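Local coordinates for hypothetical protein (Fusobacterium nucleatum subsp. nucleatum, PDB 2GSL) that may be a ribonuclease involved in RNA processing, an all-helical protein of the ribonuclease III class that binds magnesium, at residues R11-G15 / L16-F20; K46-K49 / A50-A54; R89-V93 / M94-E98. One frame throughout, in Å; residues are numbered along the deposited sequence.

Interaction 1: R11-G15 / L16-F20; sequences RDYSG and LELAF
Ser14 and Glu17 are brought together by their torsions: chi1 of 78° sets Ser14 OG between its own backbone N and carbonyl carbon, while Glu17 keeps CG beside its backbone N and runs out extended, with chi2 at 166°, which carries the carboxylate back to the start of the helix. The two form a capping box at the N-terminus of helix 15-34, with Ser14 as the N-cap. In one direction, Ser14 OG accepts from Glu17 N at 3.0 Å and, weakly, from Leu16 N. In the other, Ser14 N donates to Glu17 OE1 over 2.9 Å in a nearly straight bond (170°). The hydroxyl adds a further donation, Ser14 OG to Glu17 OE1 at 3.1 Å, so two donors grip this one oxygen, both on its anti side and somewhat out of the carboxylate plane. The serine hydroxyl thus offers an acceptor to Leu16 N and Glu17 N in the first turn, and the carboxylate is held close to the positive end of the helix dipole, which would be expected to stabilise its charge.

Just outside the box, Tyr13 and Leu18 close a hydrophobic staple. Leu18 CD2 approaches the ring obliquely, 4.1 Å from Tyr13 CD2, and Glu17 CB lies at the ring edge. Both stapled side chains also rest on Leu111 of helix 93-111, and Tyr13 OH is hydrogen-bonded to Leu35 O of the second subunit, so the cap sits where the core meets the dimer interface. The same helix carries Asp23, a magnesium ligand and the likely active-site residue, one turn beyond Ala19. Main-chain helical bonding begins at the cap itself: Leu18 N donates to Ser14 O at 3.2 Å, and Ala19 N to Gly15 O at 3.1 Å.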
loop_
_atom_site.group_PDB
_atom_site.type_symbol
_atom_site.label_atom_id
_atom_site.label_comp_id
_atom_site.label_asym_id
_atom_site.label_seq_id
_atom_site.Cartn_x
_atom_site.Cartn_y
_atom_site.Cartn_z
ATOM N N ARG A 11 -12.549 -13.625 13.884
ATOM C CA ARG A 11 -13.953 -13.285 14.120
ATOM C C ARG A 11 -14.747 -13.361 12.828
ATOM O O ARG A 11 -15.879 -13.846 12.811
ATOM C CB ARG A 11 -14.082 -11.874 14.702
ATOM C CG ARG A 11 -15.490 -11.519 15.184
ATOM C CD ARG A 11 -15.844 -12.248 16.479
ATOM N NE ARG A 11 -17.173 -11.890 16.966
ATOM C CZ ARG A 11 -17.649 -12.228 18.160
ATOM N NH1 ARG A 11 -18.873 -11.857 18.513
ATOM N NH2 ARG A 11 -16.902 -12.930 19.006
ATOM N N ASP A 12 -14.152 -12.873 11.748
ATOM C CA ASP A 12 -14.815 -12.908 10.454
ATOM C C ASP A 12 -13.863 -12.362 9.392
ATOM O O ASP A 12 -14.252 -11.555 8.550
ATOM C CB ASP A 12 -16.125 -12.091 10.513
ATOM C CG ASP A 12 -17.210 -12.616 9.559
ATOM O OD1 ASP A 12 -17.442 -13.844 9.525
ATOM O OD2 ASP A 12 -17.845 -11.795 8.861
ATOM N N TYR A 13 -12.605 -12.801 9.450
ATOM C CA TYR A 13 -11.596 -12.381 8.473
ATOM C C TYR A 13 -10.996 -13.588 7.748
ATOM O O TYR A 13 -10.367 -14.445 8.366
ATOM C CB TYR A 13 -10.467 -11.592 9.149
ATOM C CG TYR A 13 -10.624 -10.086 9.095
ATOM C CD1 TYR A 13 -10.784 -9.341 10.259
ATOM C CD2 TYR A 13 -10.599 -9.406 7.884
ATOM C CE1 TYR A 13 -10.917 -7.958 10.220
ATOM C CE2 TYR A 13 -10.729 -8.018 7.836
ATOM C CZ TYR A 13 -10.888 -7.302 9.007
ATOM O OH TYR A 13 -11.013 -5.932 8.967
ATOM N N SER A 14 -11.193 -13.659 6.436
ATOM C CA SER A 14 -10.651 -14.768 5.659
ATOM C C SER A 14 -9.183 -14.481 5.363
ATOM O O SER A 14 -8.751 -13.323 5.354
ATOM C CB SER A 14 -11.387 -14.913 4.337
ATOM O OG SER A 14 -10.921 -13.938 3.425
ATOM N N GLY A 15 -8.417 -15.535 5.108
ATOM C CA GLY A 15 -7.006 -15.357 4.814
ATOM C C GLY A 15 -6.795 -14.554 3.546
ATOM O O GLY A 15 -5.728 -13.981 3.333
ATOM N N LEU A 16 -7.827 -14.506 2.715
ATOM C CA LEU A 16 -7.768 -13.792 1.456
ATOM C C LEU A 16 -8.003 -12.315 1.671
ATOM O O LEU A 16 -7.547 -11.481 0.895
ATOM C CB LEU A 16 -8.829 -14.337 0.518
ATOM C CG LEU A 16 -8.362 -14.521 -0.914
ATOM C CD1 LEU A 16 -7.118 -15.396 -0.938
ATOM C CD2 LEU A 16 -9.481 -15.148 -1.723
ATOM N N GLU A 17 -8.748 -11.991 2.715
ATOM C CA GLU A 17 -9.015 -10.596 3.008
ATOM C C GLU A 17 -7.799 -9.951 3.637
ATOM O O GLU A 17 -7.468 -8.807 3.335
ATOM C CB GLU A 17 -10.212 -10.470 3.930
ATOM C CG GLU A 17 -11.498 -10.503 3.163
ATOM C CD GLU A 17 -12.681 -10.712 4.060
ATOM O OE1 GLU A 17 -12.671 -11.727 4.796
ATOM O OE2 GLU A 17 -13.612 -9.872 4.020
ATOM N N LEU A 18 -7.133 -10.696 4.512
ATOM C CA LEU A 18 -5.941 -10.191 5.167
ATOM C C LEU A 18 -4.836 -10.020 4.134
ATOM O O LEU A 18 -4.184 -8.981 4.072
ATOM C CB LEU A 18 -5.491 -11.159 6.267
ATOM C CG LEU A 18 -6.505 -11.424 7.388
ATOM C CD1 LEU A 18 -6.065 -12.649 8.164
ATOM C CD2 LEU A 18 -6.624 -10.202 8.312
ATOM N N ALA A 19 -4.631 -11.047 3.320
ATOM C CA ALA A 19 -3.600 -11.020 2.283
ATOM C C ALA A 19 -3.778 -9.822 1.350
ATOM O O ALA A 19 -2.815 -9.330 0.761
ATOM C CB ALA A 19 -3.650 -12.317 1.474
ATOM N N PHE A 20 -5.023 -9.374 1.213
ATOM C CA PHE A 20 -5.364 -8.240 0.361
ATOM C C PHE A 20 -4.811 -6.978 1.007
ATOM O O PHE A 20 -4.200 -6.128 0.352
ATOM C CB PHE A 20 -6.890 -8.136 0.220
ATOM C CG PHE A 20 -7.350 -7.097 -0.771
ATOM C CD1 PHE A 20 -6.826 -7.064 -2.066
ATOM C CD2 PHE A 20 -8.342 -6.175 -0.428
ATOM C CE1 PHE A 20 -7.287 -6.131 -2.998
ATOM C CE2 PHE A 20 -8.804 -5.247 -1.352
ATOM C CZ PHE A 20 -8.281 -5.218 -2.641
#

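Interaction 2: K46-K49 / A50-A54; sequences KYVK and AKVNA
Lys49 O is the acceptor on which the last turn of helix 41-52 converges. Asn53 ND2 donates to it over 3.0 Å, lying in the carbonyl plane on a lone pair, and Val52 N and Asn53 N add weak bonds at 3.4 Å each to the same Lys49 O. Lys51 folds back over the helix surface, bent at chi2 and chi4, and brings NZ to Tyr47 O at 2.6 Å, again on a lone pair in the carbonyl plane. Val48 and Val52 line the inner side, Val52 CB lying over Val48 O.

A second shell fixes these groups. Tyr34 OH is a further partner of Lys51 NZ, Trp26 NE1 binds Lys51 O, and Val52 packs on Trp26 and Glu27 of helix 15-34. Asn53 is also the N-cap of helix 54-64, its OD1 accepting from Tyr56 N.

The amide of Asn53 therefore serves two helices at once, its NH2 closing the end of one and its oxygen opening the next, while the ammonium group of Lys51, held by the carbonyl of Tyr47 and the hydroxyl of Tyr34 near the C-terminal end of the helix, would probably have its positive charge stabilised there.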
loop_
_atom_site.group_PDB
_atom_site.type_symbol
_atom_site.label_atom_id
_atom_site.label_comp_id
_atom_site.label_asym_id
_atom_site.label_seq_id
_atom_site.Cartn_x
_atom_site.Cartn_y
_atom_site.Cartn_z
ATOM N N LYS A 46 12.239 -1.275 -10.455
ATOM C CA LYS A 46 12.931 -2.552 -10.596
ATOM C C LYS A 46 13.269 -3.189 -9.246
ATOM O O LYS A 46 13.075 -4.392 -9.065
ATOM C CB LYS A 46 14.213 -2.364 -11.408
ATOM C CG LYS A 46 15.064 -3.617 -11.530
ATOM C CD LYS A 46 16.328 -3.359 -12.332
ATOM C CE LYS A 46 17.251 -2.384 -11.635
ATOM N NZ LYS A 46 18.377 -2.007 -12.544
ATOM N N TYR A 47 13.783 -2.390 -8.311
ATOM C CA TYR A 47 14.136 -2.894 -6.973
ATOM C C TYR A 47 12.899 -3.257 -6.146
ATOM O O TYR A 47 12.946 -4.159 -5.304
ATOM C CB TYR A 47 14.956 -1.861 -6.179
ATOM C CG TYR A 47 16.403 -1.747 -6.597
ATOM C CD1 TYR A 47 16.741 -1.349 -7.886
ATOM C CD2 TYR A 47 17.437 -2.031 -5.703
ATOM C CE1 TYR A 47 18.068 -1.234 -8.283
ATOM C CE2 TYR A 47 18.775 -1.917 -6.090
ATOM C CZ TYR A 47 19.080 -1.516 -7.388
ATOM O OH TYR A 47 20.390 -1.395 -7.807
ATOM N N VAL A 48 11.805 -2.536 -6.384
ATOM C CA VAL A 48 10.563 -2.774 -5.670
ATOM C C VAL A 48 9.959 -4.106 -6.093
ATOM O O VAL A 48 9.636 -4.944 -5.244
ATOM C CB VAL A 48 9.546 -1.656 -5.935
ATOM C CG1 VAL A 48 8.237 -1.976 -5.244
ATOM C CG2 VAL A 48 10.095 -0.329 -5.433
ATOM N N LYS A 49 9.821 -4.299 -7.405
ATOM C CA LYS A 49 9.251 -5.526 -7.950
ATOM C C LYS A 49 10.032 -6.749 -7.519
ATOM O O LYS A 49 9.489 -7.854 -7.403
ATOM C CB LYS A 49 9.218 -5.484 -9.478
ATOM C CG LYS A 49 8.266 -4.463 -10.043
ATOM C CD LYS A 49 8.101 -4.622 -11.543
ATOM C CE LYS A 49 7.155 -3.550 -12.103
ATOM N NZ LYS A 49 6.936 -3.652 -13.584
ATOM N N ALA A 50 11.318 -6.550 -7.285
ATOM C CA ALA A 50 12.169 -7.640 -6.880
ATOM C C ALA A 50 11.752 -8.200 -5.537
ATOM O O ALA A 50 11.794 -9.408 -5.351
ATOM C CB ALA A 50 13.620 -7.175 -6.830
ATOM N N LYS A 51 11.346 -7.354 -4.596
ATOM C CA LYS A 51 10.965 -7.886 -3.284
ATOM C C LYS A 51 9.471 -7.870 -3.045
ATOM O O LYS A 51 9.018 -8.061 -1.923
ATOM C CB LYS A 51 11.630 -7.112 -2.138
ATOM C CG LYS A 51 12.951 -6.465 -2.446
ATOM C CD LYS A 51 14.004 -7.436 -2.906
ATOM C CE LYS A 51 15.261 -6.644 -3.282
ATOM N NZ LYS A 51 14.908 -5.455 -4.155
ATOM N N VAL A 52 8.712 -7.653 -4.102
ATOM C CA VAL A 52 7.271 -7.599 -4.001
ATOM C C VAL A 52 6.597 -8.819 -4.673
ATOM O O VAL A 52 5.388 -9.012 -4.541
ATOM C CB VAL A 52 6.782 -6.273 -4.637
ATOM C CG1 VAL A 52 5.907 -6.543 -5.847
ATOM C CG2 VAL A 52 6.065 -5.427 -3.602
ATOM N N ASN A 53 7.373 -9.654 -5.365
ATOM C CA ASN A 53 6.810 -10.816 -6.068
ATOM C C ASN A 53 6.611 -12.049 -5.192
ATOM O O ASN A 53 7.227 -12.173 -4.127
ATOM C CB ASN A 53 7.676 -11.180 -7.286
ATOM C CG ASN A 53 9.081 -11.617 -6.902
ATOM O OD1 ASN A 53 9.290 -12.701 -6.342
ATOM N ND2 ASN A 53 10.049 -10.768 -7.193
ATOM N N ALA A 54 5.758 -12.966 -5.648
ATOM C CA ALA A 54 5.468 -14.180 -4.880
ATOM C C ALA A 54 6.708 -14.998 -4.519
ATOM O O ALA A 54 6.829 -15.467 -3.380
ATOM C CB ALA A 54 4.461 -15.055 -5.620
#

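Interaction 3: R89-V93 / M94-E98; sequences RSCTV and MEYKE
The ring of Tyr96 meets Cys91 at its edge: the sulfur lies close to the ring plane, 87° off the normal, with Cys91 SG 4.1 Å from Tyr96 CD2 and 5.4 Å from the ring centroid. This sulfur-aromatic contact spans the N-terminus of helix 93-111, whose N-cap is Thr92, and it joins the residue just before the cap to the fourth residue of the helix, the positions of a hydrophobic staple. Tyr96 reaches it with CG anti to the backbone N (chi1 -169°), which swings the ring back alongside the incoming loop, where Pro88 also packs against it.

The other flat group, the carboxylate of Glu95, stands on the loop side of the first turn. Its extended chain and the short Thr92 side chain cross obliquely, and Glu95 OE2 comes to 3.6 Å from Thr92 N. A capping bond runs from Glu95 N to Thr92 OG1, straight but weak at 3.3 Å. Farther out, Lys55 of helix 54-64 forms a long, weak ion pair with Glu95 OE2, linking the cap loosely to the neighbouring helix.

Past the cap, Val93 and Lys97 lie side by side and point the same way, with Val93 CG1 against the CD methylene of the lysine. Bends along the Lys97 chain turn its ammonium group to Lys80 O, at the end of helix 70-80. The contact is a surface one, yet it starts the helix that, two turns beyond Tyr96, supplies the magnesium ligand Glu103. The main-chain bonds of that helix begin with Tyr96 N to Thr92 O at 2.9 Å and Lys97 N to Val93 O at 3.0 Å.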
loop_
_atom_site.group_PDB
_atom_site.type_symbol
_atom_site.label_atom_id
_atom_site.label_comp_id
_atom_site.label_asym_id
_atom_site.label_seq_id
_atom_site.Cartn_x
_atom_site.Cartn_y
_atom_site.Cartn_z
ATOM N N ARG A 89 1.912 -17.819 -12.461
ATOM C CA ARG A 89 2.748 -17.617 -13.634
ATOM C C ARG A 89 4.244 -17.712 -13.341
ATOM O O ARG A 89 4.906 -18.673 -13.746
ATOM C CB ARG A 89 2.458 -16.255 -14.273
ATOM C CG ARG A 89 0.998 -15.993 -14.629
ATOM C CD ARG A 89 0.182 -15.428 -13.456
ATOM N NE ARG A 89 -0.435 -16.456 -12.614
ATOM C CZ ARG A 89 -1.368 -16.208 -11.694
ATOM N NH1 ARG A 89 -1.878 -17.200 -10.973
ATOM N NH2 ARG A 89 -1.800 -14.968 -11.496
ATOM N N SER A 90 4.768 -16.719 -12.628
ATOM C CA SER A 90 6.196 -16.658 -12.321
ATOM C C SER A 90 6.668 -17.593 -11.224
ATOM O O SER A 90 7.872 -17.757 -11.028
ATOM C CB SER A 90 6.585 -15.231 -11.942
ATOM O OG SER A 90 6.078 -14.303 -12.882
ATOM N N CYS A 91 5.735 -18.202 -10.506
ATOM C CA CYS A 91 6.116 -19.098 -9.426
ATOM C C CYS A 91 5.308 -20.388 -9.430
ATOM O O CYS A 91 4.613 -20.687 -10.398
ATOM C CB CYS A 91 5.967 -18.378 -8.078
ATOM S SG CYS A 91 4.318 -17.692 -7.747
ATOM N N THR A 92 5.413 -21.156 -8.347
ATOM C CA THR A 92 4.688 -22.416 -8.218
ATOM C C THR A 92 3.506 -22.268 -7.270
ATOM O O THR A 92 3.381 -21.266 -6.563
ATOM C CB THR A 92 5.581 -23.541 -7.659
ATOM O OG1 THR A 92 5.946 -23.228 -6.309
ATOM C CG2 THR A 92 6.839 -23.705 -8.499
ATOM N N VAL A 93 2.647 -23.279 -7.250
ATOM C CA VAL A 93 1.486 -23.258 -6.374
ATOM C C VAL A 93 1.923 -23.013 -4.929
ATOM O O VAL A 93 1.423 -22.102 -4.269
ATOM C CB VAL A 93 0.700 -24.586 -6.460
ATOM C CG1 VAL A 93 -0.520 -24.537 -5.541
ATOM C CG2 VAL A 93 0.269 -24.830 -7.898
HETATM N N MSE A 94 2.865 -23.821 -4.450
HETATM C CA MSE A 94 3.372 -23.699 -3.085
HETATM C C MSE A 94 3.886 -22.284 -2.758
HETATM O O MSE A 94 3.580 -21.737 -1.699
HETATM C CB MSE A 94 4.499 -24.712 -2.859
HETATM C CG MSE A 94 4.994 -24.777 -1.426
HETATM SE SE MSE A 94 3.711 -25.644 -0.265
HETATM C CE MSE A 94 4.964 -26.729 0.768
ATOM N N GLU A 95 4.664 -21.706 -3.669
ATOM C CA GLU A 95 5.228 -20.376 -3.475
ATOM C C GLU A 95 4.155 -19.296 -3.435
ATOM O O GLU A 95 4.207 -18.371 -2.615
ATOM C CB GLU A 95 6.237 -20.068 -4.584
ATOM C CG GLU A 95 7.404 -21.034 -4.599
ATOM C CD GLU A 95 8.441 -20.725 -5.661
ATOM O OE1 GLU A 95 9.489 -21.407 -5.655
ATOM O OE2 GLU A 95 8.221 -19.813 -6.495
ATOM N N TYR A 96 3.177 -19.424 -4.320
ATOM C CA TYR A 96 2.093 -18.461 -4.385
ATOM C C TYR A 96 1.322 -18.499 -3.063
ATOM O O TYR A 96 1.015 -17.460 -2.478
ATOM C CB TYR A 96 1.179 -18.802 -5.561
ATOM C CG TYR A 96 0.179 -17.726 -5.875
ATOM C CD1 TYR A 96 -1.062 -17.682 -5.234
ATOM C CD2 TYR A 96 0.497 -16.709 -6.766
ATOM C CE1 TYR A 96 -1.957 -16.638 -5.476
ATOM C CE2 TYR A 96 -0.381 -15.668 -7.010
ATOM C CZ TYR A 96 -1.602 -15.632 -6.365
ATOM O OH TYR A 96 -2.434 -14.560 -6.593
ATOM N N LYS A 97 1.026 -19.706 -2.591
ATOM C CA LYS A 97 0.308 -19.871 -1.343
ATOM C C LYS A 97 1.091 -19.222 -0.197
ATOM O O LYS A 97 0.553 -18.392 0.539
ATOM C CB LYS A 97 0.060 -21.360 -1.069
ATOM C CG LYS A 97 -0.931 -22.001 -2.056
ATOM C CD LYS A 97 -0.633 -23.483 -2.322
ATOM C CE LYS A 97 -0.914 -24.403 -1.117
ATOM N NZ LYS A 97 -2.351 -24.820 -0.946
ATOM N N GLU A 98 2.360 -19.578 -0.053
ATOM C CA GLU A 98 3.177 -19.005 1.006
ATOM C C GLU A 98 3.281 -17.494 0.853
ATOM O O GLU A 98 3.511 -16.779 1.824
ATOM C CB GLU A 98 4.565 -19.633 0.997
ATOM C CG GLU A 98 4.596 -21.027 1.599
ATOM C CD GLU A 98 5.854 -21.789 1.231
ATOM O OE1 GLU A 98 6.055 -22.912 1.768
ATOM O OE2 GLU A 98 6.639 -21.269 0.395
#

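In the fold
All three contacts sit at helix ends. Interactions 1 and 3 start helices 15-34 and 93-111, which supply the magnesium ligands Asp23 and Glu103, whereas interaction 2 joins the end of helix 41-52 to the start of helix 54-64. Interactions 1 and 2 are partly buried and both reach the second subunit; interaction 3 is a surface contact that no other chain touches. Their chemistry differs accordingly: a reciprocal capping box, an amide and an ammonium group on main-chain carbonyls, and a weaker hydroxyl cap beside a sulfur-aromatic contact. Interactions 2 and 3 meet directly, Ala54 CB lying 3.4 Å from Cys91 SG, while the centres of interactions 1 and 2 are about 23 Å apart.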